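Local coordinates for thioesterase domain-containing protein (Chromobacterium violaceum, PDB 4RMM), which is of uncharacterised function but belongs to the hotdog-fold thioesterases and may hydrolyse acyl-CoA thioesters, at residues M5-Y17 with H77-K89. Residues are numbered along the deposited sequence; the frame is centred on the assembly and turned at random.
Sequences MQRFADLRDRKAY and HLMWNRESLEAPK
W80, in the last turn of helix 67-80, offers one ring face to the aliphatic part of R12 from helix 6-13. The two side chains run past each other in opposite directions, and R12 CG sits 3.9 Å from the centroid of the W80 six-membered ring, only 4° off its normal, a CH-pi contact. The far rim of the indole meets Y17, whose CE1 is 3.3 Å from W80 CH2 with the two rings oblique to each other, while K15 CD passes crosswise near W80 CZ2.

A separate aromatic contact is made by F8. With CG anti to the backbone N, its ring reaches into the angle between the helix end and the loop 81-88. Selenomethionine M79 places SE over one face, 4.6 Å from the F8 centroid and 14° off the normal, a Met-aromatic contact, and S84 OG lies at the ring edge. M5, also selenomethionine, extends the apolar seam: its CE touches both M79 SE and A87 CB, each at 3.8 Å. A9 CB packs on S84 CB.

Polar contact is concentrated at the R12 guanidinium. A bend at chi3 (-44°) turns the group toward the loop, where NH2 gives a weak hydrogen bond to R82 O at 2.6 Å; the carbonyl oxygens of M79 and W80 lie over one face.

The N-terminal helix thus packs against the C-terminal end of the central hotdog helix mainly through apolar and aromatic packing. The carbonyls around R12 probably favour its positive charge, although its NE is buried without a partner.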
HETATM    1  N   MSE A   5     -11.877   9.827  17.011  1.00130.87           N
HETATM    2  CA  MSE A   5     -10.785  10.435  16.197  1.00121.26           C
HETATM    3  C   MSE A   5     -10.746  11.944  16.419  1.00129.79           C
HETATM    4  O   MSE A   5     -10.177  12.690  15.620  1.00121.81           O
HETATM    5  CB  MSE A   5     -11.007  10.139  14.711  1.00109.27           C
HETATM    6  CG  MSE A   5      -9.872  10.605  13.817  1.00109.30           C
HETATM    7 SE   MSE A   5     -10.324  10.616  11.946  0.71127.52          SE
HETATM    8  CE  MSE A   5      -9.197   9.170  11.342  1.00114.48           C
ATOM      9  N   GLN A   6     -11.357  12.391  17.509  1.00148.36           N
ATOM     10  CA  GLN A   6     -11.384  13.812  17.831  1.00159.65           C
ATOM     11  C   GLN A   6      -9.970  14.360  17.976  1.00151.13           C
ATOM     12  O   GLN A   6      -9.683  15.478  17.554  1.00155.80           O
ATOM     13  CB  GLN A   6     -12.167  14.047  19.125  1.00171.42           C
ATOM     14  CG  GLN A   6     -12.186  15.499  19.592  1.00171.99           C
ATOM     15  CD  GLN A   6     -12.624  16.460  18.501  1.00160.37           C
ATOM     16  OE1 GLN A   6     -13.639  16.246  17.840  1.00159.26           O
ATOM     17  NE2 GLN A   6     -11.859  17.532  18.314  1.00152.91           N
ATOM     18  N   ARG A   7      -9.086  13.569  18.571  1.00138.77           N
ATOM     19  CA  ARG A   7      -7.707  13.993  18.758  1.00136.39           C
ATOM     20  C   ARG A   7      -7.092  14.512  17.464  1.00130.54           C
ATOM     21  O   ARG A   7      -6.182  15.335  17.498  1.00134.71           O
ATOM     22  CB  ARG A   7      -6.861  12.839  19.306  1.00139.41           C
ATOM     23  CG  ARG A   7      -6.991  12.632  20.803  1.00147.10           C
ATOM     24  CD  ARG A   7      -6.145  11.463  21.283  1.00154.36           C
ATOM     25  NE  ARG A   7      -5.920  11.520  22.726  1.00169.94           N
ATOM     26  CZ  ARG A   7      -5.315  10.571  23.436  1.00172.45           C
ATOM     27  NH1 ARG A   7      -4.870   9.471  22.841  1.00168.41           N
ATOM     28  NH2 ARG A   7      -5.146  10.725  24.743  1.00176.20           N
ATOM     29  N   PHE A   8      -7.588  14.036  16.326  1.00117.95           N
ATOM     30  CA  PHE A   8      -7.054  14.471  15.042  1.00109.65           C
ATOM     31  C   PHE A   8      -7.195  15.975  14.861  1.00120.15           C
ATOM     32  O   PHE A   8      -6.205  16.676  14.660  1.00117.39           O
ATOM     33  CB  PHE A   8      -7.759  13.769  13.881  1.00107.32           C
ATOM     34  CG  PHE A   8      -7.204  14.142  12.536  1.00 94.29           C
ATOM     35  CD1 PHE A   8      -5.937  13.721  12.154  1.00 92.93           C
ATOM     36  CD2 PHE A   8      -7.922  14.963  11.676  1.00 99.84           C
ATOM     37  CE1 PHE A   8      -5.391  14.115  10.935  1.00 89.80           C
ATOM     38  CE2 PHE A   8      -7.384  15.362  10.456  1.00 96.09           C
ATOM     39  CZ  PHE A   8      -6.117  14.938  10.087  1.00 91.74           C
ATOM     40  N   ALA A   9      -8.433  16.461  14.915  1.00130.36           N
ATOM     41  CA  ALA A   9      -8.708  17.886  14.763  1.00134.88           C
ATOM     42  C   ALA A   9      -7.850  18.654  15.758  1.00137.36           C
ATOM     43  O   ALA A   9      -7.417  19.778  15.498  1.00132.36           O
ATOM     44  CB  ALA A   9     -10.181  18.160  15.017  1.00137.75           C
ATOM     45  N   ASP A  10      -7.612  18.021  16.902  1.00141.58           N
ATOM     46  CA  ASP A  10      -6.808  18.594  17.969  1.00148.92           C
ATOM     47  C   ASP A  10      -5.322  18.593  17.610  1.00139.81           C
ATOM     48  O   ASP A  10      -4.597  19.537  17.930  1.00145.36           O
ATOM     49  CB  ASP A  10      -7.041  17.803  19.258  1.00158.37           C
ATOM     50  CG  ASP A  10      -5.961  18.037  20.292  1.00170.02           C
ATOM     51  OD1 ASP A  10      -5.725  19.206  20.662  1.00174.47           O
ATOM     52  OD2 ASP A  10      -5.346  17.043  20.734  1.00175.03           O
ATOM     53  N   LEU A  11      -4.872  17.531  16.949  1.00128.52           N
ATOM     54  CA  LEU A  11      -3.473  17.423  16.553  1.00124.49           C
ATOM     55  C   LEU A  11      -3.167  18.195  15.275  1.00116.64           C
ATOM     56  O   LEU A  11      -2.016  18.541  15.020  1.00119.67           O
ATOM     57  CB  LEU A  11      -3.076  15.954  16.386  1.00120.12           C
ATOM     58  CG  LEU A  11      -2.516  15.271  17.639  1.00122.61           C
ATOM     59  CD1 LEU A  11      -3.524  15.343  18.772  1.00127.33           C
ATOM     60  CD2 LEU A  11      -2.169  13.827  17.327  1.00112.94           C
ATOM     61  N   ARG A  12      -4.189  18.465  14.471  1.00111.82           N
ATOM     62  CA  ARG A  12      -3.981  19.225  13.244  1.00111.83           C
ATOM     63  C   ARG A  12      -3.668  20.657  13.644  1.00112.74           C
ATOM     64  O   ARG A  12      -2.600  21.187  13.339  1.00108.04           O
ATOM     65  CB  ARG A  12      -5.237  19.231  12.375  1.00107.23           C
ATOM     66  CG  ARG A  12      -5.069  20.036  11.096  1.00102.33           C
ATOM     67  CD  ARG A  12      -6.399  20.510  10.559  1.00102.97           C
ATOM     68  NE  ARG A  12      -7.401  19.453  10.615  1.00120.51           N
ATOM     69  CZ  ARG A  12      -8.581  19.507  10.010  1.00120.38           C
ATOM     70  NH1 ARG A  12      -8.914  20.572   9.291  1.00116.07           N
ATOM     71  NH2 ARG A  12      -9.429  18.494  10.126  1.00115.84           N
ATOM     72  N   ASP A  13      -4.622  21.275  14.334  1.00127.05           N
ATOM     73  CA  ASP A  13      -4.483  22.648  14.796  1.00133.43           C
ATOM     74  C   ASP A  13      -3.178  22.848  15.560  1.00133.30           C
ATOM     75  O   ASP A  13      -2.600  23.932  15.547  1.00139.94           O
ATOM     76  CB  ASP A  13      -5.666  23.010  15.697  1.00142.99           C
ATOM     77  CG  ASP A  13      -5.581  24.425  16.229  1.00160.03           C
ATOM     78  OD1 ASP A  13      -5.576  25.368  15.412  1.00168.74           O
ATOM     79  OD2 ASP A  13      -5.518  24.596  17.464  1.00166.36           O
ATOM     80  N   ARG A  14      -2.716  21.791  16.217  1.00132.72           N
ATOM     81  CA  ARG A  14      -1.487  21.840  16.998  1.00136.97           C
ATOM     82  C   ARG A  14      -0.255  21.517  16.151  1.00129.18           C
ATOM     83  O   ARG A  14       0.873  21.564  16.643  1.00135.30           O
ATOM     84  CB  ARG A  14      -1.585  20.858  18.168  1.00142.21           C
ATOM     85  CG  ARG A  14      -0.445  20.948  19.169  1.00152.87           C
ATOM     86  CD  ARG A  14      -0.640  19.956  20.307  1.00159.15           C
ATOM     87  NE  ARG A  14       0.326  20.156  21.385  1.00172.13           N
ATOM     88  CZ  ARG A  14       0.354  19.440  22.504  1.00180.25           C
ATOM     89  NH1 ARG A  14      -0.532  18.473  22.698  1.00181.86           N
ATOM     90  NH2 ARG A  14       1.266  19.694  23.434  1.00184.60           N
ATOM     91  N   LYS A  15      -0.477  21.188  14.883  1.00117.15           N
ATOM     92  CA  LYS A  15       0.612  20.852  13.970  1.00104.88           C
ATOM     93  C   LYS A  15       1.533  19.792  14.568  1.00101.45           C
ATOM     94  O   LYS A  15       2.743  19.815  14.344  1.00101.86           O
ATOM     95  CB  LYS A  15       1.426  22.103  13.630  1.00110.72           C
ATOM     96  CG  LYS A  15       0.586  23.289  13.206  1.00111.80           C
ATOM     97  CD  LYS A  15      -0.329  22.932  12.056  1.00104.96           C
ATOM     98  CE  LYS A  15      -1.292  24.061  11.758  1.00113.60           C
ATOM     99  NZ  LYS A  15      -2.263  23.684  10.698  1.00112.16           N
ATOM    100  N   ALA A  16       0.956  18.866  15.329  1.00102.39           N
ATOM    101  CA  ALA A  16       1.724  17.798  15.963  1.00109.27           C
ATOM    102  C   ALA A  16       2.036  16.668  14.982  1.00104.25           C
ATOM    103  O   ALA A  16       1.569  15.542  15.152  1.00108.63           O
ATOM    104  CB  ALA A  16       0.956  17.249  17.162  1.00114.00           C
ATOM    105  N   TYR A  17       2.837  16.976  13.964  1.00 93.13           N
ATOM    106  CA  TYR A  17       3.211  16.002  12.941  1.00 91.17           C
ATOM    107  C   TYR A  17       3.803  14.722  13.526  1.00 94.43           C
ATOM    108  O   TYR A  17       3.345  13.620  13.233  1.00 91.98           O
ATOM    109  CB  TYR A  17       4.228  16.617  11.973  1.00 93.17           C
ATOM    110  CG  TYR A  17       3.810  17.942  11.369  1.00 95.86           C
ATOM    111  CD1 TYR A  17       2.573  18.089  10.748  1.00 85.57           C
ATOM    112  CD2 TYR A  17       4.667  19.042  11.396  1.00 92.96           C
ATOM    113  CE1 TYR A  17       2.200  19.294  10.163  1.00 83.69           C
ATOM    114  CE2 TYR A  17       4.302  20.252  10.812  1.00 90.61           C
ATOM    115  CZ  TYR A  17       3.069  20.370  10.199  1.00 98.16           C
ATOM    116  OH  TYR A  17       2.703  21.560   9.613  1.00 90.37           O
ATOM    117  N   HIS A  77      -3.757  13.531   3.657  1.00 55.36           N
ATOM    118  CA  HIS A  77      -3.855  14.838   3.006  1.00 60.33           C
ATOM    119  C   HIS A  77      -5.300  15.315   2.992  1.00 51.87           C
ATOM    120  O   HIS A  77      -5.591  16.492   3.226  1.00 56.77           O
ATOM    121  CB  HIS A  77      -3.357  14.738   1.565  1.00 58.51           C
ATOM    122  CG  HIS A  77      -3.418  16.024   0.807  1.00 56.17           C
ATOM    123  ND1 HIS A  77      -2.436  16.989   0.904  1.00 69.56           N
ATOM    124  CD2 HIS A  77      -4.315  16.492  -0.097  1.00 54.85           C
ATOM    125  CE1 HIS A  77      -2.722  17.983   0.091  1.00 61.40           C
ATOM    126  NE2 HIS A  77      -3.858  17.710  -0.531  1.00 75.11           N
ATOM    127  N   LEU A  78      -6.204  14.384   2.705  1.00 53.78           N
ATOM    128  CA  LEU A  78      -7.630  14.679   2.628  1.00 55.97           C
ATOM    129  C   LEU A  78      -8.214  15.124   3.955  1.00 63.40           C
ATOM    130  O   LEU A  78      -8.927  16.124   4.016  1.00 67.41           O
ATOM    131  CB  LEU A  78      -8.404  13.457   2.133  1.00 67.10           C
ATOM    132  CG  LEU A  78      -9.306  13.675   0.917  1.00 67.73           C
ATOM    133  CD1 LEU A  78     -10.114  12.420   0.667  1.00 71.46           C
ATOM    134  CD2 LEU A  78     -10.234  14.850   1.150  1.00 52.95           C
HETATM  135  N   MSE A  79      -7.929  14.378   5.018  1.00 59.68           N
HETATM  136  CA  MSE A  79      -8.474  14.738   6.312  1.00 69.53           C
HETATM  137  C   MSE A  79      -7.728  15.887   6.973  1.00 77.27           C
HETATM  138  O   MSE A  79      -8.186  16.444   7.967  1.00 85.50           O
HETATM  139  CB  MSE A  79      -8.558  13.513   7.237  1.00 67.04           C
HETATM  140  CG  MSE A  79      -7.354  12.610   7.302  1.00 69.84           C
HETATM  141 SE   MSE A  79      -7.751  11.065   8.437  0.69 91.45          SE
HETATM  142  CE  MSE A  79      -8.828  10.051   7.218  1.00116.09           C
ATOM    143  N   TRP A  80      -6.584  16.251   6.407  1.00 77.79           N
ATOM    144  CA  TRP A  80      -5.811  17.367   6.932  1.00 83.42           C
ATOM    145  C   TRP A  80      -6.385  18.622   6.288  1.00 79.95           C
ATOM    146  O   TRP A  80      -6.416  19.692   6.892  1.00 74.93           O
ATOM    147  CB  TRP A  80      -4.335  17.212   6.567  1.00 70.47           C
ATOM    148  CG  TRP A  80      -3.466  18.300   7.110  1.00 72.97           C
ATOM    149  CD1 TRP A  80      -3.238  19.529   6.553  1.00 75.72           C
ATOM    150  CD2 TRP A  80      -2.724  18.271   8.330  1.00 73.39           C
ATOM    151  NE1 TRP A  80      -2.399  20.264   7.353  1.00 80.70           N
ATOM    152  CE2 TRP A  80      -2.065  19.511   8.457  1.00 79.34           C
ATOM    153  CE3 TRP A  80      -2.547  17.311   9.340  1.00 80.13           C
ATOM    154  CZ2 TRP A  80      -1.246  19.826   9.545  1.00 85.83           C
ATOM    155  CZ3 TRP A  80      -1.731  17.621  10.427  1.00 86.86           C
ATOM    156  CH2 TRP A  80      -1.091  18.868  10.517  1.00 89.40           C
ATOM    157  N   ASN A  81      -6.858  18.465   5.059  1.00 79.63           N
ATOM    158  CA  ASN A  81      -7.442  19.561   4.306  1.00 79.76           C
ATOM    159  C   ASN A  81      -8.962  19.617   4.441  1.00 84.19           C
ATOM    160  O   ASN A  81      -9.611  20.440   3.796  1.00 86.07           O
ATOM    161  CB  ASN A  81      -7.068  19.431   2.829  1.00 85.06           C
ATOM    162  CG  ASN A  81      -5.601  19.732   2.563  1.00 96.73           C
ATOM    163  OD1 ASN A  81      -4.701  19.063   3.079  1.00 86.60           O
ATOM    164  ND2 ASN A  81      -5.357  20.749   1.748  1.00 95.05           N
ATOM    165  N   ARG A  82      -9.534  18.747   5.270  1.00 81.45           N
ATOM    166  CA  ARG A  82     -10.985  18.737   5.448  1.00 91.77           C
ATOM    167  C   ARG A  82     -11.462  18.715   6.888  1.00112.49           C
ATOM    168  O   ARG A  82     -10.668  18.712   7.830  1.00 94.85           O
ATOM    169  CB  ARG A  82     -11.623  17.551   4.716  1.00 86.08           C
ATOM    170  CG  ARG A  82     -11.731  17.725   3.213  1.00 90.18           C
ATOM    171  CD  ARG A  82     -12.689  16.711   2.586  1.00 93.65           C
ATOM    172  NE  ARG A  82     -14.097  16.976   2.896  1.00 98.36           N
ATOM    173  CZ  ARG A  82     -14.734  16.544   3.982  1.00 99.22           C
ATOM    174  NH1 ARG A  82     -14.096  15.813   4.889  1.00 95.40           N
ATOM    175  NH2 ARG A  82     -16.016  16.844   4.160  1.00 98.20           N
ATOM    176  N   GLU A  83     -12.781  18.707   7.036  1.00141.74           N
ATOM    177  CA  GLU A  83     -13.423  18.672   8.339  1.00150.40           C
ATOM    178  C   GLU A  83     -13.197  17.284   8.928  1.00144.35           C
ATOM    179  O   GLU A  83     -13.584  16.271   8.342  1.00150.09           O
ATOM    180  CB  GLU A  83     -14.916  18.985   8.183  1.00152.66           C
ATOM    181  CG  GLU A  83     -15.201  20.409   7.678  1.00156.69           C
ATOM    182  CD  GLU A  83     -14.619  20.687   6.297  1.00157.99           C
ATOM    183  OE1 GLU A  83     -15.089  20.070   5.315  1.00155.64           O
ATOM    184  OE2 GLU A  83     -13.689  21.521   6.198  1.00160.24           O
ATOM    185  N   SER A  84     -12.539  17.254  10.084  1.00130.67           N
ATOM    186  CA  SER A  84     -12.211  16.015  10.785  1.00125.38           C
ATOM    187  C   SER A  84     -13.442  15.365  11.416  1.00128.20           C
ATOM    188  O   SER A  84     -13.454  15.079  12.612  1.00142.95           O
ATOM    189  CB  SER A  84     -11.159  16.307  11.866  1.00129.40           C
ATOM    190  OG  SER A  84     -10.786  15.135  12.570  1.00131.05           O
ATOM    191  N   LEU A  85     -14.470  15.132  10.604  1.00118.26           N
ATOM    192  CA  LEU A  85     -15.712  14.519  11.081  1.00122.85           C
ATOM    193  C   LEU A  85     -15.513  13.029  11.315  1.00114.95           C
ATOM    194  O   LEU A  85     -15.699  12.519  12.421  1.00116.64           O
ATOM    195  CB  LEU A  85     -16.827  14.738  10.052  1.00124.27           C
ATOM    196  CG  LEU A  85     -18.203  14.121  10.322  1.00120.99           C
ATOM    197  CD1 LEU A  85     -19.263  15.008   9.703  1.00123.17           C
ATOM    198  CD2 LEU A  85     -18.287  12.704   9.764  1.00115.94           C
ATOM    199  N   GLU A  86     -15.155  12.341  10.242  1.00110.07           N
ATOM    200  CA  GLU A  86     -14.888  10.916  10.270  1.00101.73           C
ATOM    201  C   GLU A  86     -13.928  10.721   9.114  1.00101.54           C
ATOM    202  O   GLU A  86     -13.834  11.577   8.233  1.00102.06           O
ATOM    203  CB  GLU A  86     -16.175  10.104  10.059  1.00107.63           C
ATOM    204  CG  GLU A  86     -15.972   8.589  10.123  1.00106.42           C
ATOM    205  CD  GLU A  86     -17.218   7.837  10.570  1.00111.16           C
ATOM    206  OE1 GLU A  86     -18.317   8.140  10.065  1.00114.76           O
ATOM    207  OE2 GLU A  86     -17.093   6.933  11.424  1.00110.83           O
ATOM    208  N   ALA A  87     -13.200   9.613   9.127  1.00 91.79           N
ATOM    209  CA  ALA A  87     -12.241   9.334   8.071  1.00 84.97           C
ATOM    210  C   ALA A  87     -12.957   9.101   6.741  1.00 73.23           C
ATOM    211  O   ALA A  87     -13.943   8.374   6.681  1.00 79.99           O
ATOM    212  CB  ALA A  87     -11.409   8.115   8.444  1.00 90.24           C
ATOM    213  N   PRO A  88     -12.481   9.734   5.659  1.00 70.36           N
ATOM    214  CA  PRO A  88     -13.136   9.532   4.359  1.00 68.65           C
ATOM    215  C   PRO A  88     -12.964   8.085   3.917  1.00 67.19           C
ATOM    216  O   PRO A  88     -12.076   7.389   4.401  1.00 79.45           O
ATOM    217  CB  PRO A  88     -12.406  10.513   3.446  1.00 66.76           C
ATOM    218  CG  PRO A  88     -11.038  10.581   4.055  1.00 63.14           C
ATOM    219  CD  PRO A  88     -11.349  10.667   5.535  1.00 66.03           C
ATOM    220  N   LYS A  89     -13.822   7.631   3.010  1.00 62.26           N
ATOM    221  CA  LYS A  89     -13.752   6.260   2.528  1.00 52.10           C
ATOM    222  C   LYS A  89     -13.161   6.193   1.130  1.00 60.94           C
ATOM    223  O   LYS A  89     -13.631   6.862   0.198  1.00 55.18           O
ATOM    224  CB  LYS A  89     -15.145   5.620   2.532  1.00 50.43           C
ATOM    225  CG  LYS A  89     -15.838   5.638   3.893  1.00 78.69           C
ATOM    226  CD  LYS A  89     -17.273   5.137   3.782  1.00 86.66           C
ATOM    227  CE  LYS A  89     -18.081   5.431   5.044  1.00 91.48           C
ATOM    228  NZ  LYS A  89     -19.538   5.132   4.851  1.00 90.52           N
TER